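Local coordinates for protein projannalysin (Methanocaldococcus jannaschii, PDB 4JIX) that is a zinc metallopeptidase in its zymogen form, a minimal soluble scaffold that probably hydrolyses peptide bonds once activated, at residues D11-V16 and I29-K34; L23-S28 and I74-K79; K48-N53 and Y67-E72. The protein carries 1 engineered substitution. One frame throughout, in Å; residues are numbered along the deposited sequence.

Interaction 1. Residues D11-V16 and I29-K34; sequences DIKDIV and INIEIK. With SO4 (sulfate ion), chain F.
Aliphatic branches make most of the contact between helix 12-16 and strand 30-34. V16 presents CG1 to two strand residues at once, meeting I29 CD1 at 3.8 Å and I31 CD1 at 3.9 Å, each pair tip to tip. With CG1 of V16 set opposite the backbone N (chi1 176°), this one methyl spans both isoleucine ends. One turn earlier I12 and I33 run past each other in opposite senses, I12 CG2 lying 3.7 Å from I33 CD1.

The second kind of contact is the lysine chain of K13. It bends at chi2 (-63°) and then stretches toward the strand. The methylenes do the apolar packing, CD against I31 CD1 and CE against I33 CD1, while the ammonium NZ lies beside the methyls, 3.6 Å from I31 CG2 and 3.5 Å from I33 CD1, with no hydrogen bond to the strand.

Helix and strand run roughly antiparallel, at 138° with axes 10.8 Å apart, as parts of an alpha/beta layer: helix 12-22 lies on one face of the mixed sheet, in which 30-34 is one of the two edge strands. I31 and I33 turn to the helix, whereas E32 points away and pairs with R51 of strand 49-53. I12 also touches I69 of helix 62-78.

Polar bonds flank the patch. D11 is the N-cap of the helix: its OD1 accepts from K13 N at 3.2 Å through the anti lone pair, covering an amide of the first turn. Past I33, at the close of the strand, K34 NZ donates to O1 of a sulfate at 2.8 Å, an ion probably from the crystallisation liquor that also takes bonds from K37 N and Q38 NE2.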
loop_
_atom_site.group_PDB
_atom_site.type_symbol
_atom_site.label_atom_id
_atom_site.label_comp_id
_atom_site.label_asym_id
_atom_site.label_seq_id
_atom_site.Cartn_x
_atom_site.Cartn_y
_atom_site.Cartn_z
ATOM N N ASP A 11 -7.476 -19.575 5.824
ATOM C CA ASP A 11 -6.838 -19.968 4.568
ATOM C C ASP A 11 -7.227 -18.977 3.480
ATOM O O ASP A 11 -8.382 -18.542 3.426
ATOM C CB ASP A 11 -7.231 -21.390 4.170
ATOM C CG ASP A 11 -6.278 -22.024 3.178
ATOM O OD1 ASP A 11 -6.331 -21.655 1.979
ATOM O OD2 ASP A 11 -5.507 -22.921 3.591
ATOM N N ILE A 12 -6.254 -18.586 2.647
ATOM C CA ILE A 12 -6.450 -17.615 1.574
ATOM C C ILE A 12 -7.624 -18.027 0.657
ATOM O O ILE A 12 -8.433 -17.170 0.317
ATOM C CB ILE A 12 -5.130 -17.358 0.787
ATOM C CG1 ILE A 12 -5.247 -16.149 -0.160
ATOM C CG2 ILE A 12 -4.560 -18.616 0.106
ATOM C CD1 ILE A 12 -5.335 -14.767 0.609
ATOM N N LYS A 13 -7.762 -19.332 0.345
ATOM C CA LYS A 13 -8.844 -19.859 -0.497
ATOM C C LYS A 13 -10.215 -19.611 0.149
ATOM O O LYS A 13 -11.163 -19.283 -0.560
ATOM C CB LYS A 13 -8.646 -21.360 -0.798
ATOM C CG LYS A 13 -7.233 -21.764 -1.262
ATOM C CD LYS A 13 -6.785 -21.145 -2.602
ATOM C CE LYS A 13 -5.279 -21.138 -2.739
ATOM N NZ LYS A 13 -4.845 -20.885 -4.137
ATOM N N ASP A 14 -10.304 -19.707 1.495
ATOM C CA ASP A 14 -11.541 -19.449 2.240
ATOM C C ASP A 14 -11.925 -17.970 2.180
ATOM O O ASP A 14 -13.117 -17.667 2.073
ATOM C CB ASP A 14 -11.421 -19.907 3.704
ATOM C CG ASP A 14 -11.250 -21.405 3.904
ATOM O OD1 ASP A 14 -10.781 -21.807 4.997
ATOM O OD2 ASP A 14 -11.631 -22.179 2.994
ATOM N N ILE A 15 -10.928 -17.047 2.249
ATOM C CA ILE A 15 -11.182 -15.611 2.153
ATOM C C ILE A 15 -11.771 -15.311 0.756
ATOM O O ILE A 15 -12.780 -14.602 0.647
ATOM C CB ILE A 15 -9.911 -14.746 2.443
ATOM C CG1 ILE A 15 -9.326 -15.035 3.863
ATOM C CG2 ILE A 15 -10.219 -13.250 2.256
ATOM C CD1 ILE A 15 -7.895 -14.414 4.144
ATOM N N VAL A 16 -11.141 -15.860 -0.303
ATOM C CA VAL A 16 -11.583 -15.686 -1.695
ATOM C C VAL A 16 -13.021 -16.214 -1.869
ATOM O O VAL A 16 -13.869 -15.477 -2.375
ATOM C CB VAL A 16 -10.608 -16.330 -2.726
ATOM C CG1 VAL A 16 -11.148 -16.201 -4.153
ATOM C CG2 VAL A 16 -9.218 -15.698 -2.635
ATOM N N ILE A 29 -12.791 -19.040 -11.155
ATOM C CA ILE A 29 -11.571 -18.227 -11.239
ATOM C C ILE A 29 -10.358 -19.084 -10.866
ATOM O O ILE A 29 -10.491 -20.132 -10.221
ATOM C CB ILE A 29 -11.605 -16.915 -10.396
ATOM C CG1 ILE A 29 -11.741 -17.184 -8.877
ATOM C CG2 ILE A 29 -12.648 -15.928 -10.906
ATOM C CD1 ILE A 29 -11.171 -16.033 -7.963
ATOM N N ASN A 30 -9.186 -18.635 -11.291
ATOM C CA ASN A 30 -7.915 -19.236 -10.925
ATOM C C ASN A 30 -7.295 -18.344 -9.870
ATOM O O ASN A 30 -7.452 -17.126 -9.943
ATOM C CB ASN A 30 -6.999 -19.381 -12.150
ATOM C CG ASN A 30 -7.601 -20.264 -13.208
ATOM O OD1 ASN A 30 -7.834 -21.455 -12.991
ATOM N ND2 ASN A 30 -7.915 -19.681 -14.358
ATOM N N ILE A 31 -6.630 -18.933 -8.876
ATOM C CA ILE A 31 -5.946 -18.173 -7.827
ATOM C C ILE A 31 -4.456 -18.474 -7.935
ATOM O O ILE A 31 -4.064 -19.640 -7.861
ATOM C CB ILE A 31 -6.492 -18.465 -6.401
ATOM C CG1 ILE A 31 -8.024 -18.309 -6.325
ATOM C CG2 ILE A 31 -5.777 -17.588 -5.350
ATOM C CD1 ILE A 31 -8.658 -19.053 -5.172
ATOM N N GLU A 32 -3.637 -17.432 -8.132
ATOM C CA GLU A 32 -2.184 -17.569 -8.230
ATOM C C GLU A 32 -1.515 -16.756 -7.128
ATOM O O GLU A 32 -1.641 -15.534 -7.110
ATOM C CB GLU A 32 -1.666 -17.111 -9.606
ATOM C CG GLU A 32 -1.795 -18.124 -10.720
ATOM C CD GLU A 32 -1.089 -17.735 -12.009
ATOM O OE1 GLU A 32 -0.377 -16.705 -12.028
ATOM O OE2 GLU A 32 -1.246 -18.475 -13.006
ATOM N N ILE A 33 -0.843 -17.435 -6.199
ATOM C CA ILE A 33 -0.116 -16.794 -5.109
ATOM C C ILE A 33 1.361 -16.953 -5.458
ATOM O O ILE A 33 1.908 -18.055 -5.388
ATOM C CB ILE A 33 -0.513 -17.347 -3.709
ATOM C CG1 ILE A 33 -2.017 -17.111 -3.440
ATOM C CG2 ILE A 33 0.328 -16.708 -2.596
ATOM C CD1 ILE A 33 -2.733 -18.297 -3.081
ATOM N N LYS A 34 1.982 -15.861 -5.910
ATOM C CA LYS A 34 3.371 -15.898 -6.354
ATOM C C LYS A 34 4.111 -14.593 -6.018
ATOM O O LYS A 34 3.454 -13.573 -5.778
ATOM C CB LYS A 34 3.433 -16.183 -7.876
ATOM C CG LYS A 34 2.777 -15.120 -8.759
ATOM C CD LYS A 34 3.062 -15.349 -10.243
ATOM C CE LYS A 34 2.908 -14.083 -11.056
ATOM N NZ LYS A 34 4.047 -13.144 -10.847
HETATM S S SO4 F . 5.374 -9.303 -11.521
HETATM O O1 SO4 F . 4.620 -10.548 -11.659
HETATM O O2 SO4 F . 4.615 -8.361 -10.696
HETATM O O3 SO4 F . 5.602 -8.698 -12.836
HETATM O O4 SO4 F . 6.663 -9.604 -10.900
#

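Interaction 2. Residues L23-S28 and I74-K79; sequences LNINES and IHFKIK. With ZN (zinc ion), chain C.
K77 and L23 are tied by a hydrogen bond: K77 NZ donates to L23 O at 2.9 Å, approaching from above the carbonyl plane, 35° out of it. A chi1 of -163° sends the K77 chain off trans to its amide nitrogen, and the extended part beyond CG runs past I25 CG1 and L23 CD2 before the ammonium reaches the carbonyl. The second polar link is the salt bridge of E27 OE1 with K79 NZ, 3.0 Å, on the syn lone pair of the carboxylate. The same NZ donates to F76 O at 2.8 Å, so the lysine, bent at chi2 and chi4, folds back over the end of its own helix and joins it to the loop.

Between these links the F76 ring meets I25 CG2, 3.6 Å from CE1, and E27 CB, 3.6 Å from CZ, both obliquely. L23 crosses I74 at about a right angle, CD2 to CG1 4.2 Å.

N24 ends helix 12-22 in a Schellman motif, turning the chain toward I25, and E90 is a second partner of K77 NZ, through a salt bridge. H75 binds zinc through NE2 at 2.1 Å, beside H71 and H83, and its ND1 is hydrogen-bonded to S80 O.

The contact thus joins the loop between helix 12-22 and strand 30-34 to the C-terminal end of helix 62-78; L23 also reaches L70 and L73 of that helix, I74 packs on helix 85-91, and the F76 ring meets that of F43 from strand 41-44.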
loop_
_atom_site.group_PDB
_atom_site.type_symbol
_atom_site.label_atom_id
_atom_site.label_comp_id
_atom_site.label_asym_id
_atom_site.label_seq_id
_atom_site.Cartn_x
_atom_site.Cartn_y
_atom_site.Cartn_z
ATOM N N LEU A 23 -20.457 -11.541 -3.097
ATOM C CA LEU A 23 -20.638 -10.784 -4.340
ATOM C C LEU A 23 -21.526 -11.513 -5.342
ATOM O O LEU A 23 -21.846 -10.941 -6.382
ATOM C CB LEU A 23 -19.289 -10.467 -5.004
ATOM C CG LEU A 23 -18.466 -9.319 -4.403
ATOM C CD1 LEU A 23 -17.112 -9.232 -5.095
ATOM C CD2 LEU A 23 -19.204 -7.968 -4.517
ATOM N N ASN A 24 -21.935 -12.762 -5.039
ATOM C CA ASN A 24 -22.776 -13.617 -5.900
ATOM C C ASN A 24 -22.109 -13.864 -7.285
ATOM O O ASN A 24 -22.742 -13.719 -8.336
ATOM C CB ASN A 24 -24.199 -13.046 -6.056
ATOM C CG ASN A 24 -25.215 -14.029 -6.602
ATOM O OD1 ASN A 24 -25.247 -15.210 -6.236
ATOM N ND2 ASN A 24 -26.070 -13.558 -7.495
ATOM N N ILE A 25 -20.815 -14.212 -7.266
ATOM C CA ILE A 25 -20.059 -14.543 -8.483
ATOM C C ILE A 25 -20.010 -16.081 -8.599
ATOM O O ILE A 25 -19.419 -16.749 -7.731
ATOM C CB ILE A 25 -18.626 -13.911 -8.476
ATOM C CG1 ILE A 25 -18.651 -12.353 -8.471
ATOM C CG2 ILE A 25 -17.764 -14.451 -9.645
ATOM C CD1 ILE A 25 -17.280 -11.672 -8.044
ATOM N N ASN A 26 -20.629 -16.645 -9.653
ATOM C CA ASN A 26 -20.571 -18.093 -9.874
ATOM C C ASN A 26 -19.651 -18.435 -11.051
ATOM O O ASN A 26 -19.609 -19.585 -11.491
ATOM C CB ASN A 26 -21.945 -18.754 -10.062
ATOM C CG ASN A 26 -21.855 -20.280 -9.987
ATOM O OD1 ASN A 26 -21.104 -20.849 -9.182
ATOM N ND2 ASN A 26 -22.525 -20.976 -10.886
ATOM N N GLU A 27 -18.903 -17.457 -11.563
ATOM C CA GLU A 27 -17.945 -17.776 -12.609
ATOM C C GLU A 27 -16.717 -18.333 -11.931
ATOM O O GLU A 27 -16.330 -17.843 -10.868
ATOM C CB GLU A 27 -17.594 -16.541 -13.461
ATOM C CG GLU A 27 -18.648 -16.221 -14.500
ATOM C CD GLU A 27 -18.350 -14.926 -15.221
ATOM O OE1 GLU A 27 -18.626 -13.846 -14.649
ATOM O OE2 GLU A 27 -17.775 -14.993 -16.330
ATOM N N SER A 28 -16.112 -19.353 -12.529
ATOM C CA SER A 28 -14.902 -19.980 -12.006
ATOM C C SER A 28 -13.697 -19.036 -12.139
ATOM O O SER A 28 -13.609 -18.287 -13.112
ATOM C CB SER A 28 -14.629 -21.276 -12.771
ATOM O OG SER A 28 -14.305 -22.349 -11.910
ATOM N N ILE A 74 -14.662 -7.070 -7.261
ATOM C CA ILE A 74 -15.705 -6.105 -7.643
ATOM C C ILE A 74 -15.526 -5.805 -9.148
ATOM O O ILE A 74 -16.506 -5.874 -9.888
ATOM C CB ILE A 74 -15.723 -4.817 -6.767
ATOM C CG1 ILE A 74 -16.258 -5.143 -5.349
ATOM C CG2 ILE A 74 -16.592 -3.699 -7.429
ATOM C CD1 ILE A 74 -15.992 -4.035 -4.335
ATOM N N HIS A 75 -14.266 -5.574 -9.605
ATOM C CA HIS A 75 -13.960 -5.355 -11.025
ATOM C C HIS A 75 -14.510 -6.517 -11.867
ATOM O O HIS A 75 -15.142 -6.288 -12.892
ATOM C CB HIS A 75 -12.439 -5.242 -11.267
ATOM C CG HIS A 75 -11.836 -3.936 -10.872
ATOM N ND1 HIS A 75 -12.236 -2.749 -11.457
ATOM C CD2 HIS A 75 -10.846 -3.678 -9.990
ATOM C CE1 HIS A 75 -11.482 -1.809 -10.916
ATOM N NE2 HIS A 75 -10.633 -2.319 -10.027
ATOM N N PHE A 76 -14.257 -7.758 -11.426
ATOM C CA PHE A 76 -14.714 -8.938 -12.139
ATOM C C PHE A 76 -16.244 -8.975 -12.179
ATOM O O PHE A 76 -16.811 -9.235 -13.244
ATOM C CB PHE A 76 -14.141 -10.226 -11.516
ATOM C CG PHE A 76 -14.525 -11.505 -12.236
ATOM C CD1 PHE A 76 -14.895 -12.642 -11.521
ATOM C CD2 PHE A 76 -14.469 -11.587 -13.631
ATOM C CE1 PHE A 76 -15.218 -13.831 -12.184
ATOM C CE2 PHE A 76 -14.787 -12.778 -14.292
ATOM C CZ PHE A 76 -15.172 -13.888 -13.565
ATOM N N LYS A 77 -16.908 -8.656 -11.044
ATOM C CA LYS A 77 -18.371 -8.668 -10.987
ATOM C C LYS A 77 -19.021 -7.644 -11.947
ATOM O O LYS A 77 -19.974 -7.990 -12.641
ATOM C CB LYS A 77 -18.877 -8.417 -9.559
ATOM C CG LYS A 77 -20.337 -8.843 -9.405
ATOM C CD LYS A 77 -21.010 -8.108 -8.303
ATOM C CE LYS A 77 -22.478 -8.436 -8.248
ATOM N NZ LYS A 77 -22.980 -8.326 -6.855
ATOM N N ILE A 78 -18.519 -6.401 -11.972
ATOM C CA ILE A 78 -19.111 -5.328 -12.781
ATOM C C ILE A 78 -18.589 -5.327 -14.243
ATOM O O ILE A 78 -19.072 -4.536 -15.060
ATOM C CB ILE A 78 -18.907 -3.945 -12.095
ATOM C CG1 ILE A 78 -17.410 -3.524 -12.053
ATOM C CG2 ILE A 78 -19.562 -3.944 -10.696
ATOM C CD1 ILE A 78 -17.132 -2.105 -11.704
ATOM N N LYS A 79 -17.618 -6.204 -14.563
ATOM C CA LYS A 79 -17.000 -6.314 -15.889
ATOM C C LYS A 79 -16.420 -4.949 -16.323
ATOM O O LYS A 79 -16.695 -4.453 -17.421
ATOM C CB LYS A 79 -17.995 -6.879 -16.943
ATOM C CG LYS A 79 -18.603 -8.261 -16.576
ATOM C CD LYS A 79 -17.544 -9.391 -16.553
ATOM C CE LYS A 79 -18.094 -10.766 -16.212
ATOM N NZ LYS A 79 -18.482 -10.883 -14.789
HETATM ZN ZN ZN C . -8.887 -1.282 -9.384
HETATM O O HOH W 1 -7.063 -0.242 -8.790
#

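Interaction 3. Residues K48-N53 and Y67-E72; sequences KTLRLN and YIILHE. With ZN (zinc ion), chain C; SO4 (sulfate ion), chain E.
L50 reaches the helix with both methyls, its side chain crossing those of I69 and E72 at about a right angle, one methyl to each. Its chi1 (171°) carries CG toward the helix and chi2 (70°) turns CD1 to E72 and CD2 to I69: CD1 lies 3.6 Å from E72 CB, while CD2 lies 3.9 Å from I69 CG2. L52, two residues on along the strand, sets CD2 across the other branch of the same isoleucine, 4.0 Å from I69 CG1, and touches I68 CG2 more loosely. I69 is therefore gripped by both leucines, with its two branches divided between them. Strand and helix run nearly antiparallel, at 152°, the active-site helix packing over the sheet.

R51 points away from the helix. Its NH1 and NH2 both donate to O1 of a sulfate, probably from the crystallisation liquor, at the guanidinium edge, NH2 at 2.9 Å, while T49 CG2 lies over one face of the group.

H71, E72 and H75 form an HExxH motif; H71 NE2 binds zinc at 2.1 Å. I112 of the second subunit packs on H71 and E72. All five touching residues are buried, and no hydrogen bond crosses between the segments, so the fit rests on hydrocarbon alone. The L50 methyl touches only the CB and CG end of E72, a contact consistent with fixing the root of a glutamate that, as in related metallopeptidases, probably takes part in catalysis.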
loop_
_atom_site.group_PDB
_atom_site.type_symbol
_atom_site.label_atom_id
_atom_site.label_comp_id
_atom_site.label_asym_id
_atom_site.label_seq_id
_atom_site.Cartn_x
_atom_site.Cartn_y
_atom_site.Cartn_z
ATOM N N LYS A 48 -9.144 -15.057 -16.249
ATOM C CA LYS A 48 -9.981 -15.101 -15.029
ATOM C C LYS A 48 -9.096 -15.540 -13.854
ATOM O O LYS A 48 -9.424 -16.468 -13.118
ATOM C CB LYS A 48 -11.220 -16.008 -15.217
ATOM C CG LYS A 48 -12.391 -15.267 -15.847
ATOM C CD LYS A 48 -13.178 -16.122 -16.833
ATOM C CE LYS A 48 -14.316 -15.358 -17.485
ATOM N NZ LYS A 48 -13.846 -14.210 -18.320
ATOM N N THR A 49 -7.928 -14.890 -13.725
ATOM C CA THR A 49 -6.952 -15.239 -12.702
ATOM C C THR A 49 -6.779 -14.112 -11.709
ATOM O O THR A 49 -6.406 -12.992 -12.081
ATOM C CB THR A 49 -5.611 -15.610 -13.362
ATOM O OG1 THR A 49 -5.817 -16.729 -14.216
ATOM C CG2 THR A 49 -4.516 -15.929 -12.358
ATOM N N LEU A 50 -7.007 -14.427 -10.436
ATOM C CA LEU A 50 -6.750 -13.507 -9.342
ATOM C C LEU A 50 -5.302 -13.760 -8.938
ATOM O O LEU A 50 -4.966 -14.904 -8.603
ATOM C CB LEU A 50 -7.745 -13.760 -8.175
ATOM C CG LEU A 50 -7.482 -13.022 -6.845
ATOM C CD1 LEU A 50 -7.733 -11.531 -6.979
ATOM C CD2 LEU A 50 -8.368 -13.563 -5.737
ATOM N N ARG A 51 -4.427 -12.746 -9.059
ATOM C CA ARG A 51 -3.016 -12.898 -8.684
ATOM C C ARG A 51 -2.758 -12.172 -7.377
ATOM O O ARG A 51 -3.165 -11.021 -7.226
ATOM C CB ARG A 51 -2.058 -12.403 -9.784
ATOM C CG ARG A 51 -2.080 -13.302 -11.006
ATOM C CD ARG A 51 -0.937 -13.060 -11.977
ATOM N NE ARG A 51 -0.882 -14.124 -12.988
ATOM C CZ ARG A 51 -1.588 -14.133 -14.118
ATOM N NH1 ARG A 51 -2.395 -13.120 -14.414
ATOM N NH2 ARG A 51 -1.485 -15.151 -14.963
ATOM N N LEU A 52 -2.138 -12.865 -6.416
ATOM C CA LEU A 52 -1.856 -12.288 -5.098
ATOM C C LEU A 52 -0.387 -12.431 -4.771
ATOM O O LEU A 52 0.187 -13.503 -4.983
ATOM C CB LEU A 52 -2.714 -12.954 -3.998
ATOM C CG LEU A 52 -4.247 -12.878 -4.160
ATOM C CD1 LEU A 52 -4.937 -13.810 -3.180
ATOM C CD2 LEU A 52 -4.769 -11.451 -3.979
ATOM N N ASN A 53 0.224 -11.351 -4.269
ATOM C CA ASN A 53 1.632 -11.348 -3.904
ATOM C C ASN A 53 1.850 -12.287 -2.713
ATOM O O ASN A 53 1.197 -12.148 -1.674
ATOM C CB ASN A 53 2.091 -9.930 -3.601
ATOM C CG ASN A 53 3.513 -9.818 -3.132
ATOM O OD1 ASN A 53 3.878 -10.269 -2.038
ATOM N ND2 ASN A 53 4.319 -9.148 -3.920
ATOM N N TYR A 67 -10.011 -6.919 1.954
ATOM C CA TYR A 67 -10.206 -5.655 1.238
ATOM C C TYR A 67 -9.567 -5.688 -0.160
ATOM O O TYR A 67 -10.172 -5.196 -1.120
ATOM C CB TYR A 67 -9.616 -4.473 2.042
ATOM C CG TYR A 67 -9.941 -3.125 1.422
ATOM C CD1 TYR A 67 -11.129 -2.461 1.730
ATOM C CD2 TYR A 67 -9.085 -2.536 0.489
ATOM C CE1 TYR A 67 -11.454 -1.242 1.132
ATOM C CE2 TYR A 67 -9.398 -1.315 -0.113
ATOM C CZ TYR A 67 -10.580 -0.669 0.221
ATOM O OH TYR A 67 -10.909 0.527 -0.372
ATOM N N ILE A 68 -8.334 -6.224 -0.248
ATOM C CA ILE A 68 -7.538 -6.326 -1.478
ATOM C C ILE A 68 -8.264 -7.249 -2.480
ATOM O O ILE A 68 -8.421 -6.880 -3.641
ATOM C CB ILE A 68 -6.104 -6.841 -1.130
ATOM C CG1 ILE A 68 -5.250 -5.741 -0.438
ATOM C CG2 ILE A 68 -5.375 -7.405 -2.355
ATOM C CD1 ILE A 68 -3.982 -6.343 0.348
ATOM N N ILE A 69 -8.679 -8.444 -2.022
ATOM C CA ILE A 69 -9.377 -9.431 -2.852
ATOM C C ILE A 69 -10.733 -8.862 -3.278
ATOM O O ILE A 69 -11.108 -9.025 -4.441
ATOM C CB ILE A 69 -9.511 -10.799 -2.125
ATOM C CG1 ILE A 69 -8.121 -11.440 -1.887
ATOM C CG2 ILE A 69 -10.424 -11.767 -2.913
ATOM C CD1 ILE A 69 -8.093 -12.518 -0.751
ATOM N N LEU A 70 -11.470 -8.211 -2.340
ATOM C CA LEU A 70 -12.757 -7.565 -2.620
ATOM C C LEU A 70 -12.603 -6.554 -3.756
ATOM O O LEU A 70 -13.441 -6.527 -4.651
ATOM C CB LEU A 70 -13.314 -6.861 -1.368
ATOM C CG LEU A 70 -14.670 -6.137 -1.500
ATOM C CD1 LEU A 70 -15.848 -7.118 -1.756
ATOM C CD2 LEU A 70 -14.957 -5.277 -0.263
ATOM N N HIS A 71 -11.537 -5.741 -3.727
ATOM C CA HIS A 71 -11.286 -4.762 -4.793
ATOM C C HIS A 71 -11.224 -5.458 -6.169
ATOM O O HIS A 71 -11.919 -5.048 -7.094
ATOM C CB HIS A 71 -9.973 -3.973 -4.546
ATOM C CG HIS A 71 -9.729 -2.904 -5.580
ATOM N ND1 HIS A 71 -10.069 -1.585 -5.348
ATOM C CD2 HIS A 71 -9.227 -3.014 -6.832
ATOM C CE1 HIS A 71 -9.728 -0.923 -6.448
ATOM N NE2 HIS A 71 -9.251 -1.751 -7.387
ATOM N N GLU A 72 -10.390 -6.496 -6.299
ATOM C CA GLU A 72 -10.235 -7.192 -7.589
ATOM C C GLU A 72 -11.517 -7.858 -8.071
ATOM O O GLU A 72 -11.781 -7.901 -9.276
ATOM C CB GLU A 72 -9.159 -8.286 -7.495
ATOM C CG GLU A 72 -7.847 -7.836 -6.880
ATOM C CD GLU A 72 -7.163 -6.704 -7.605
ATOM O OE1 GLU A 72 -7.475 -6.468 -8.793
ATOM O OE2 GLU A 72 -6.345 -6.017 -6.960
HETATM ZN ZN ZN C . -8.887 -1.282 -9.384
HETATM S S SO4 E . -2.641 -13.389 -18.135
HETATM O O1 SO4 E . -3.247 -14.225 -17.097
HETATM O O2 SO4 E . -3.685 -12.688 -18.881
HETATM O O3 SO4 E . -1.759 -12.410 -17.509
HETATM O O4 SO4 E . -1.857 -14.224 -19.045
HETATM O O HOH W 1 -7.063 -0.242 -8.790
#

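All three contacts lie in one small alpha/beta domain; interactions 2 and 3 use helix 62-78, interactions 1 and 3 the mixed sheet. Interactions 1 and 3 have centres 8 Å apart and use neighbouring parallel strands, 30-34 and 49-53, joined by backbone hydrogen bonds; interaction 1 closes along the chain before interaction 3 opens. Interactions 2 and 3 lie 11 Å apart, interaction 3 being nested in the loop that interaction 2 closes. The segments of interactions 1 and 2 alternate, with centres 15 Å apart, and meet where I29 packs on F76. Interactions 2 and 3 each contribute a zinc histidine, so the helix carrying the metal site is fixed both to the sheet and to the 23-28 loop.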